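Local coordinates for protein BexL (Amycolatopsis orientalis, PDB 4XRW) that is a di-domain aromatase/cyclase of the type II polyketide BE-7585A pathway, probably cyclising and dehydrating a polyketide chain, at residues Asp187-Asp190 against Phe191-Ala195; Ala196-Ala199 against Glu200-His204; Tyr248-Thr251 against Thr252-Ala255. All blocks are in the same frame, centred on the assembly; numbering follows the deposited sequence.

Contact 1. Residues Asp187-Asp190 against Phe191-Ala195; sequences DVYD and FVDQA
Tyr189 and Asp193, one helical turn apart, make the close-packed part of this contact. The methylene CB of Asp193 lies over one face of the phenol ring, 4.2 Å from the Tyr189 ring centroid and 27° off the ring normal, a CH-pi contact. In both side chains CG is anti to the backbone N, which lays ring and carboxylate alongside each other with their planes 27° apart. The backbone bond from Asp193 N to Tyr189 O is short, at 2.8 Å. Both side chains rest on Cys240 of strand 231-241, while the buried side of the helix is formed by Val188 on Ala325 and Phe266, Val192 on Trp264 and Phe266, and Phe191 on Phe320 and Ala321. Against this packing stand the watered carboxylates. Asp190 and Gln194 run side by side, Asp190 CB and Gln194 NE2 being 3.7 Å apart, and a water links their polar ends. That water donates to Asp190 OD1 and to Asp193 OD2, the latter at 2.7 Å, and accepts from Gln194 NE2, so it probably eases the approach of two like charges. A second water joins Tyr189 OH, at 2.6 Å, to the same Asp193 OD2, which is thus gripped by two waters. Asp190 OD2 has a salt bridge to Lys186. Gln194 N still donates to Asp190 O at 3.0 Å, yet Gln194 itself leaves helical geometry and centres an inverse gamma turn. This is the i to i+4 hydrogen bonding of an alpha-helix, weak in its first two bonds here, running out at the C-terminal end of helix 185-193 in the helix-grip fold.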
ATOM      1  N   ASP A 187     -20.619 -12.452   7.207  1.00 26.04           N
ATOM      2  CA  ASP A 187     -20.838 -13.268   6.010  1.00 26.76           C
ATOM      3  C   ASP A 187     -20.377 -12.580   4.728  1.00 23.73           C
ATOM      4  O   ASP A 187     -19.982 -13.250   3.776  1.00 25.10           O
ATOM      5  CB  ASP A 187     -22.315 -13.655   5.910  1.00 34.56           C
ATOM      6  CG  ASP A 187     -22.778 -14.483   7.114  1.00 38.83           C
ATOM      7  OD1 ASP A 187     -21.919 -15.128   7.761  1.00 39.96           O
ATOM      8  OD2 ASP A 187     -23.998 -14.497   7.404  1.00 40.89           O
ATOM      9  N   VAL A 188     -20.412 -11.252   4.693  1.00 20.52           N
ATOM     10  CA  VAL A 188     -19.952 -10.530   3.542  1.00 21.61           C
ATOM     11  C   VAL A 188     -18.409 -10.525   3.530  1.00 20.43           C
ATOM     12  O   VAL A 188     -17.763 -10.834   2.527  1.00 19.79           O
ATOM     13  CB  VAL A 188     -20.477  -9.090   3.542  1.00 26.99           C
ATOM     14  CG1 VAL A 188     -20.018  -8.391   2.302  1.00 21.22           C
ATOM     15  CG2 VAL A 188     -22.036  -9.066   3.660  1.00 24.39           C
ATOM     16  N   TYR A 189     -17.842 -10.162   4.668  1.00 20.08           N
ATOM     17  CA  TYR A 189     -16.389 -10.252   4.874  1.00 21.83           C
ATOM     18  C   TYR A 189     -15.828 -11.602   4.452  1.00 18.33           C
ATOM     19  O   TYR A 189     -14.844 -11.670   3.718  1.00 18.31           O
ATOM     20  CB  TYR A 189     -16.057 -10.005   6.349  1.00 22.41           C
ATOM     21  CG  TYR A 189     -14.597 -10.243   6.713  1.00 21.11           C
ATOM     22  CD1 TYR A 189     -13.657  -9.207   6.615  1.00 21.28           C
ATOM     23  CD2 TYR A 189     -14.164 -11.486   7.117  1.00 19.83           C
ATOM     24  CE1 TYR A 189     -12.301  -9.433   6.947  1.00 18.41           C
ATOM     25  CE2 TYR A 189     -12.835 -11.721   7.445  1.00 22.71           C
ATOM     26  CZ  TYR A 189     -11.917 -10.686   7.366  1.00 18.75           C
ATOM     27  OH  TYR A 189     -10.611 -10.935   7.699  1.00 24.89           O
ATOM     28  N   ASP A 190     -16.414 -12.698   4.968  1.00 20.31           N
ATOM     29  CA  ASP A 190     -15.924 -14.035   4.668  1.00 21.29           C
ATOM     30  C   ASP A 190     -15.911 -14.309   3.181  1.00 19.94           C
ATOM     31  O   ASP A 190     -15.010 -14.971   2.681  1.00 21.07           O
ATOM     32  CB  ASP A 190     -16.758 -15.129   5.351  1.00 22.69           C
ATOM     33  CG  ASP A 190     -16.518 -15.227   6.877  1.00 35.92           C
ATOM     34  OD1 ASP A 190     -15.525 -14.677   7.415  1.00 29.40           O
ATOM     35  OD2 ASP A 190     -17.345 -15.884   7.542  1.00 29.71           O
ATOM     36  N   PHE A 191     -16.919 -13.845   2.455  1.00 16.80           N
ATOM     37  CA  PHE A 191     -16.939 -14.056   1.009  1.00 17.16           C
ATOM     38  C   PHE A 191     -15.713 -13.417   0.320  1.00 15.63           C
ATOM     39  O   PHE A 191     -15.132 -14.006  -0.587  1.00 17.50           O
ATOM     40  CB  PHE A 191     -18.237 -13.481   0.400  1.00 18.44           C
ATOM     41  CG  PHE A 191     -18.368 -13.694  -1.072  1.00 17.28           C
ATOM     42  CD1 PHE A 191     -17.824 -12.796  -1.995  1.00 17.06           C
ATOM     43  CD2 PHE A 191     -19.047 -14.804  -1.563  1.00 19.54           C
ATOM     44  CE1 PHE A 191     -17.941 -12.999  -3.338  1.00 20.06           C
ATOM     45  CE2 PHE A 191     -19.171 -15.013  -2.914  1.00 19.16           C
ATOM     46  CZ  PHE A 191     -18.636 -14.108  -3.816  1.00 20.30           C
ATOM     47  N   VAL A 192     -15.353 -12.213   0.739  1.00 15.61           N
ATOM     48  CA  VAL A 192     -14.196 -11.508   0.126  1.00 15.28           C
ATOM     49  C   VAL A 192     -12.836 -12.023   0.684  1.00 16.38           C
ATOM     50  O   VAL A 192     -11.844 -12.091  -0.044  1.00 18.37           O
ATOM     51  CB  VAL A 192     -14.312  -9.993   0.333  1.00 16.82           C
ATOM     52  CG1 VAL A 192     -13.227  -9.305  -0.348  1.00 17.88           C
ATOM     53  CG2 VAL A 192     -15.681  -9.488  -0.235  1.00 17.93           C
ATOM     54  N   ASP A 193     -12.816 -12.399   1.951  1.00 17.38           N
ATOM     55  CA  ASP A 193     -11.607 -12.944   2.594  1.00 19.25           C
ATOM     56  C   ASP A 193     -11.206 -14.289   1.986  1.00 19.43           C
ATOM     57  O   ASP A 193     -10.032 -14.545   1.696  1.00 19.37           O
ATOM     58  CB  ASP A 193     -11.853 -13.092   4.094  1.00 21.44           C
ATOM     59  CG  ASP A 193     -10.640 -13.617   4.863  1.00 23.45           C
ATOM     60  OD1 ASP A 193      -9.519 -13.095   4.678  1.00 26.44           O
ATOM     61  OD2 ASP A 193     -10.838 -14.544   5.676  1.00 26.23           O
ATOM     62  N   GLN A 194     -12.188 -15.168   1.798  1.00 18.72           N
ATOM     63  CA  GLN A 194     -11.923 -16.516   1.340  1.00 18.71           C
ATOM     64  C   GLN A 194     -11.781 -16.579  -0.170  1.00 20.88           C
ATOM     65  O   GLN A 194     -12.605 -17.172  -0.918  1.00 19.30           O
ATOM     66  CB  GLN A 194     -13.031 -17.461   1.856  1.00 20.31           C
ATOM     67  CG  GLN A 194     -13.057 -17.490   3.363  1.00 24.97           C
ATOM     68  CD  GLN A 194     -14.165 -18.354   3.952  1.00 34.01           C
ATOM     69  OE1 GLN A 194     -14.654 -19.283   3.319  1.00 35.07           O
ATOM     70  NE2 GLN A 194     -14.550 -18.041   5.171  1.00 31.10           N
ATOM     71  N   ALA A 195     -10.699 -15.979  -0.659  1.00 20.91           N
ATOM     72  CA  ALA A 195     -10.543 -15.795  -2.083  1.00 18.42           C
ATOM     73  C   ALA A 195     -10.158 -17.087  -2.797  1.00 19.39           C
ATOM     74  O   ALA A 195     -10.309 -17.186  -4.006  1.00 19.89           O
ATOM     75  CB  ALA A 195      -9.509 -14.680  -2.374  1.00 20.79           C
TER
HETATM   76  O   HOH W   1     -10.242 -13.457   8.405  1.00 29.19           O
HETATM   77  O   HOH W   2     -13.123 -15.787   6.516  1.00 25.76           O

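Contact 2. Residues Ala196-Ala199 against Glu200-His204; sequences ALWA and ERLPH
Trp198 O receives two backbone donors: Leu202 N at 2.9 Å and Arg201 N in a weak bond. The stronger of the two draws Leu202 back over Trp198 just where the chain leaves helical geometry. With CG beside the backbone N (chi1 -60°), the Leu202 side chain runs alongside the indole and sets CD1 over its face in a CH-pi contact, 3.7 Å from the centroid of the five-membered ring of Trp198 and 22° off the normal. The closest pair here is Trp198 CG with Leu202 CD1, at 3.5 Å. The indole is fixed at its nitrogen too, since NE1 bonds to Phe191 O of the preceding helix, while Leu220 and Met222 of strand 217-225 pack against the Trp198 side chain. Arg201 meets Leu197 differently. Its chain, extended from CG to NE, lies beside the leucine, so that Leu197 CD1 sits over the centre of the guanidinium face, 3.6 Å from Arg201 CZ. Glu200 flanks the other methyl, its OE2 standing 3.7 Å from Leu197 CD2. Glu200 N donates to Leu197 O at 3.1 Å, an i to i+3 bond. A water ties this outer side together: it donates to Ala196 O at 2.6 Å and to Glu200 OE2, and accepts weakly from Ala199 N. Mixed i to i+3 and i to i+4 bonds from Leu197 to Leu202 are characteristic of a short turn, helix 198-201 with a 3-10 lead-in, between helix 185-193 and strand 205-212 of the helix-grip fold.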
ATOM      1  N   ALA A 196      -9.737 -18.101  -2.049  1.00 19.40           N
ATOM      2  CA  ALA A 196      -9.430 -19.390  -2.650  1.00 22.33           C
ATOM      3  C   ALA A 196     -10.653 -19.965  -3.341  1.00 25.47           C
ATOM      4  O   ALA A 196     -10.524 -20.757  -4.264  1.00 26.50           O
ATOM      5  CB  ALA A 196      -8.900 -20.354  -1.599  1.00 24.39           C
ATOM      6  N   LEU A 197     -11.840 -19.536  -2.897  1.00 22.23           N
ATOM      7  CA  LEU A 197     -13.106 -20.032  -3.437  1.00 22.71           C
ATOM      8  C   LEU A 197     -13.624 -19.229  -4.621  1.00 23.18           C
ATOM      9  O   LEU A 197     -14.687 -19.538  -5.180  1.00 21.55           O
ATOM     10  CB  LEU A 197     -14.150 -20.042  -2.316  1.00 23.17           C
ATOM     11  CG  LEU A 197     -13.798 -20.867  -1.064  1.00 26.75           C
ATOM     12  CD1 LEU A 197     -14.888 -20.747  -0.033  1.00 27.21           C
ATOM     13  CD2 LEU A 197     -13.562 -22.365  -1.390  1.00 28.97           C
ATOM     14  N   TRP A 198     -12.916 -18.164  -5.002  1.00 19.21           N
ATOM     15  CA  TRP A 198     -13.404 -17.298  -6.069  1.00 20.05           C
ATOM     16  C   TRP A 198     -13.418 -17.931  -7.455  1.00 20.58           C
ATOM     17  O   TRP A 198     -14.156 -17.473  -8.310  1.00 23.66           O
ATOM     18  CB  TRP A 198     -12.579 -16.003  -6.120  1.00 17.83           C
ATOM     19  CG  TRP A 198     -12.852 -15.027  -5.047  1.00 16.45           C
ATOM     20  CD1 TRP A 198     -13.734 -15.137  -4.013  1.00 17.80           C
ATOM     21  CD2 TRP A 198     -12.214 -13.757  -4.886  1.00 19.15           C
ATOM     22  NE1 TRP A 198     -13.702 -14.016  -3.227  1.00 21.11           N
ATOM     23  CE2 TRP A 198     -12.783 -13.144  -3.739  1.00 20.57           C
ATOM     24  CE3 TRP A 198     -11.231 -13.076  -5.603  1.00 23.48           C
ATOM     25  CZ2 TRP A 198     -12.408 -11.894  -3.304  1.00 23.20           C
ATOM     26  CZ3 TRP A 198     -10.854 -11.819  -5.159  1.00 21.99           C
ATOM     27  CH2 TRP A 198     -11.431 -11.250  -4.010  1.00 25.67           C
ATOM     28  N   ALA A 199     -12.618 -18.976  -7.704  1.00 21.60           N
ATOM     29  CA  ALA A 199     -12.684 -19.616  -9.010  1.00 24.44           C
ATOM     30  C   ALA A 199     -14.036 -20.330  -9.189  1.00 26.37           C
ATOM     31  O   ALA A 199     -14.465 -20.521 -10.314  1.00 34.79           O
ATOM     32  CB  ALA A 199     -11.541 -20.598  -9.212  1.00 27.77           C
ATOM     33  N   GLU A 200     -14.698 -20.688  -8.094  1.00 23.22           N
ATOM     34  CA  GLU A 200     -16.009 -21.356  -8.186  1.00 29.52           C
ATOM     35  C   GLU A 200     -17.162 -20.369  -7.960  1.00 28.19           C
ATOM     36  O   GLU A 200     -18.317 -20.675  -8.286  1.00 30.69           O
ATOM     37  CB  GLU A 200     -16.070 -22.552  -7.216  1.00 28.48           C
ATOM     38  CG  GLU A 200     -16.332 -22.258  -5.765  1.00 43.62           C
ATOM     39  CD  GLU A 200     -15.563 -23.187  -4.779  1.00 55.71           C
ATOM     40  OE1 GLU A 200     -16.212 -23.727  -3.839  1.00 52.04           O
ATOM     41  OE2 GLU A 200     -14.318 -23.350  -4.918  1.00 47.29           O
ATOM     42  N   ARG A 201     -16.859 -19.168  -7.469  1.00 22.96           N
ATOM     43  CA  ARG A 201     -17.910 -18.200  -7.066  1.00 25.45           C
ATOM     44  C   ARG A 201     -17.991 -16.948  -7.918  1.00 30.41           C
ATOM     45  O   ARG A 201     -19.002 -16.242  -7.862  1.00 27.57           O
ATOM     46  CB  ARG A 201     -17.725 -17.776  -5.610  1.00 21.94           C
ATOM     47  CG  ARG A 201     -17.860 -18.897  -4.612  1.00 27.09           C
ATOM     48  CD  ARG A 201     -17.515 -18.467  -3.243  1.00 25.90           C
ATOM     49  NE  ARG A 201     -17.948 -19.454  -2.270  1.00 25.80           N
ATOM     50  CZ  ARG A 201     -17.982 -19.267  -0.951  1.00 27.14           C
ATOM     51  NH1 ARG A 201     -17.572 -18.124  -0.406  1.00 24.92           N
ATOM     52  NH2 ARG A 201     -18.437 -20.226  -0.166  1.00 28.95           N
ATOM     53  N   LEU A 202     -16.949 -16.651  -8.697  1.00 23.21           N
ATOM     54  CA  LEU A 202     -16.939 -15.470  -9.520  1.00 20.52           C
ATOM     55  C   LEU A 202     -16.700 -15.814 -10.990  1.00 25.56           C
ATOM     56  O   LEU A 202     -15.827 -16.620 -11.306  1.00 29.56           O
ATOM     57  CB  LEU A 202     -15.874 -14.474  -9.043  1.00 21.91           C
ATOM     58  CG  LEU A 202     -15.993 -13.950  -7.612  1.00 22.01           C
ATOM     59  CD1 LEU A 202     -14.780 -13.087  -7.302  1.00 20.04           C
ATOM     60  CD2 LEU A 202     -17.256 -13.153  -7.348  1.00 19.56           C
ATOM     61  N   PRO A 203     -17.492 -15.229 -11.891  1.00 25.27           N
ATOM     62  CA  PRO A 203     -17.404 -15.744 -13.273  1.00 26.42           C
ATOM     63  C   PRO A 203     -16.131 -15.328 -14.029  1.00 31.87           C
ATOM     64  O   PRO A 203     -15.743 -15.987 -14.984  1.00 38.89           O
ATOM     65  CB  PRO A 203     -18.648 -15.160 -13.952  1.00 29.56           C
ATOM     66  CG  PRO A 203     -19.114 -14.043 -13.079  1.00 33.44           C
ATOM     67  CD  PRO A 203     -18.661 -14.351 -11.687  1.00 29.08           C
ATOM     68  N   HIS A 204     -15.516 -14.236 -13.616  1.00 30.04           N
ATOM     69  CA  HIS A 204     -14.343 -13.718 -14.318  1.00 33.13           C
ATOM     70  C   HIS A 204     -13.019 -14.369 -13.819  1.00 29.59           C
ATOM     71  O   HIS A 204     -11.950 -14.157 -14.405  1.00 29.91           O
ATOM     72  CB  HIS A 204     -14.298 -12.176 -14.194  1.00 40.90           C
ATOM     73  CG  HIS A 204     -14.471 -11.637 -12.793  1.00 45.19           C
ATOM     74  ND1 HIS A 204     -13.406 -11.177 -12.043  1.00 42.54           N
ATOM     75  CD2 HIS A 204     -15.580 -11.447 -12.025  1.00 28.37           C
ATOM     76  CE1 HIS A 204     -13.844 -10.749 -10.870  1.00 35.04           C
ATOM     77  NE2 HIS A 204     -15.158 -10.892 -10.838  1.00 41.26           N
TER
HETATM   78  O   HOH W   3     -12.046 -21.622  -6.124  1.00 37.27           O

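Contact 3. Residues Tyr248-Thr251 against Thr252-Ala255; sequences YKQT and TLPA
Gln250 reaches forward past the end of its strand, and its NE2 donates to Thr252 O at 2.8 Å. The bond is nearly straight, with an N-H...O angle of 168°, and the acceptor lies 8° out of the glutamine amide plane. An extended chain with CG anti to the backbone N (chi1 -170°) carries the amide there; NE2 also comes to 3.6 Å from Pro254 CD. The methyl CD2 of Leu253 comes within 3.9 Å of the backbone oxygen Gln250 O. A water accepts from Leu253 N at 2.8 Å and donates weakly to Thr251 O, so one water links the backbones of Thr251 and Leu253. In the next shell, Gln250 OE1 is bonded to ND1 of His260, so both ends of the amide are held and its rotation is fixed. The two threonine hydroxyls are tied to one neighbour: Thr251 OG1 is bonded to Glu235 OE2, and Thr252 OG1 to Glu235 N. Beyond these bonds, strand 245-250 lies between 231-241 and 257-268 in the antiparallel sheet, with Thr251 and Gln250 backbone-paired to Glu235 and His260 respectively, and the 252-255 connection carries the chain from it towards strand 257-268.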
ATOM      1  N   TYR A 248      -5.468  -3.802   0.615  1.00 14.99           N
ATOM      2  CA  TYR A 248      -4.551  -4.494  -0.284  1.00 17.91           C
ATOM      3  C   TYR A 248      -3.783  -3.565  -1.183  1.00 17.01           C
ATOM      4  O   TYR A 248      -4.111  -2.367  -1.324  1.00 18.00           O
ATOM      5  CB  TYR A 248      -5.300  -5.545  -1.129  1.00 16.47           C
ATOM      6  CG  TYR A 248      -6.348  -4.980  -2.071  1.00 18.78           C
ATOM      7  CD1 TYR A 248      -6.045  -4.720  -3.393  1.00 23.63           C
ATOM      8  CD2 TYR A 248      -7.642  -4.722  -1.623  1.00 20.17           C
ATOM      9  CE1 TYR A 248      -7.013  -4.219  -4.272  1.00 23.15           C
ATOM     10  CE2 TYR A 248      -8.616  -4.217  -2.489  1.00 21.73           C
ATOM     11  CZ  TYR A 248      -8.280  -3.958  -3.806  1.00 25.24           C
ATOM     12  OH  TYR A 248      -9.213  -3.459  -4.687  1.00 27.80           O
ATOM     13  N   LYS A 249      -2.721  -4.125  -1.748  1.00 15.94           N
ATOM     14  CA  LYS A 249      -1.905  -3.457  -2.741  1.00 15.93           C
ATOM     15  C   LYS A 249      -1.584  -4.437  -3.839  1.00 20.37           C
ATOM     16  O   LYS A 249      -1.201  -5.590  -3.551  1.00 18.56           O
ATOM     17  CB  LYS A 249      -0.595  -2.904  -2.133  1.00 16.41           C
ATOM     18  CG  LYS A 249       0.402  -2.453  -3.191  1.00 20.28           C
ATOM     19  CD  LYS A 249       1.610  -1.756  -2.582  1.00 19.08           C
ATOM     20  CE  LYS A 249       1.379  -0.281  -2.323  1.00 21.17           C
ATOM     21  NZ  LYS A 249       2.615   0.439  -1.802  1.00 21.39           N
ATOM     22  N   GLN A 250      -1.734  -3.980  -5.082  1.00 17.95           N
ATOM     23  CA  GLN A 250      -1.378  -4.785  -6.244  1.00 18.64           C
ATOM     24  C   GLN A 250       0.124  -4.740  -6.450  1.00 20.42           C
ATOM     25  O   GLN A 250       0.728  -3.664  -6.551  1.00 21.80           O
ATOM     26  CB  GLN A 250      -2.103  -4.303  -7.503  1.00 18.06           C
ATOM     27  CG  GLN A 250      -1.954  -5.223  -8.653  1.00 18.95           C
ATOM     28  CD  GLN A 250      -2.901  -4.911  -9.833  1.00 23.40           C
ATOM     29  OE1 GLN A 250      -3.981  -4.389  -9.638  1.00 24.71           O
ATOM     30  NE2 GLN A 250      -2.492  -5.279 -11.040  1.00 24.52           N
ATOM     31  N   THR A 251       0.750  -5.905  -6.496  1.00 18.13           N
ATOM     32  CA  THR A 251       2.213  -5.948  -6.597  1.00 19.59           C
ATOM     33  C   THR A 251       2.742  -6.233  -7.995  1.00 25.41           C
ATOM     34  O   THR A 251       3.927  -5.994  -8.272  1.00 28.36           O
ATOM     35  CB  THR A 251       2.774  -6.987  -5.633  1.00 22.51           C
ATOM     36  OG1 THR A 251       2.110  -8.220  -5.862  1.00 25.27           O
ATOM     37  CG2 THR A 251       2.551  -6.521  -4.188  1.00 27.04           C
ATOM     38  N   THR A 252       1.881  -6.718  -8.884  1.00 21.40           N
ATOM     39  CA  THR A 252       2.225  -6.903 -10.286  1.00 18.41           C
ATOM     40  C   THR A 252       1.350  -5.935 -11.086  1.00 23.33           C
ATOM     41  O   THR A 252       0.149  -6.151 -11.226  1.00 22.90           O
ATOM     42  CB  THR A 252       1.996  -8.349 -10.744  1.00 22.41           C
ATOM     43  OG1 THR A 252       0.648  -8.720 -10.451  1.00 19.59           O
ATOM     44  CG2 THR A 252       2.949  -9.318 -10.029  1.00 26.71           C
ATOM     45  N   LEU A 253       1.939  -4.847 -11.565  1.00 24.37           N
ATOM     46  CA  LEU A 253       1.145  -3.781 -12.176  1.00 22.59           C
ATOM     47  C   LEU A 253       1.206  -3.808 -13.704  1.00 20.26           C
ATOM     48  O   LEU A 253       2.255  -4.108 -14.277  1.00 25.37           O
ATOM     49  CB  LEU A 253       1.609  -2.404 -11.681  1.00 23.28           C
ATOM     50  CG  LEU A 253       1.502  -2.134 -10.173  1.00 28.34           C
ATOM     51  CD1 LEU A 253       2.488  -1.065  -9.721  1.00 31.73           C
ATOM     52  CD2 LEU A 253       0.088  -1.702  -9.814  1.00 28.83           C
ATOM     53  N   PRO A 254       0.071  -3.514 -14.336  1.00 24.58           N
ATOM     54  CA  PRO A 254      -0.048  -3.380 -15.779  1.00 30.74           C
ATOM     55  C   PRO A 254       0.600  -2.087 -16.241  1.00 32.20           C
ATOM     56  O   PRO A 254       0.936  -1.229 -15.402  1.00 25.96           O
ATOM     57  CB  PRO A 254      -1.546  -3.350 -15.996  1.00 29.18           C
ATOM     58  CG  PRO A 254      -2.083  -2.737 -14.815  1.00 27.44           C
ATOM     59  CD  PRO A 254      -1.199  -3.182 -13.677  1.00 25.49           C
ATOM     60  N   ALA A 255       0.763  -1.940 -17.553  1.00 30.81           N
ATOM     61  CA  ALA A 255       1.512  -0.807 -18.094  1.00 30.20           C
ATOM     62  C   ALA A 255       0.928   0.548 -17.705  1.00 28.85           C
ATOM     63  O   ALA A 255       1.684   1.500 -17.570  1.00 31.49           O
ATOM     64  CB  ALA A 255       1.593  -0.907 -19.623  1.00 32.70           C
TER
HETATM   65  O   HOH W   4       4.657  -4.233 -11.103  1.00 28.87           O

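In the fold
All three contacts belong to the second, C-terminal helix-grip unit of the chain, but they occupy different elements of it. Contacts 1 and 2 are partly buried and consecutive, their centres about 12 Å apart, and they touch directly: Phe191 CZ lies 3.9 Å from Leu202 CD2, packing helix 185-193 against the chain that leaves helix 198-201. Both combine backbone helical bonds with a CH-pi contact on an aromatic ring and a water-bridged polar margin. Contact 3 is a surface contact nearer the centre of the chain, about 21 Å between centres from contact 1 and about 20 Å from contact 2; it relies on a side-chain amide bonded to backbone instead of a ring contact.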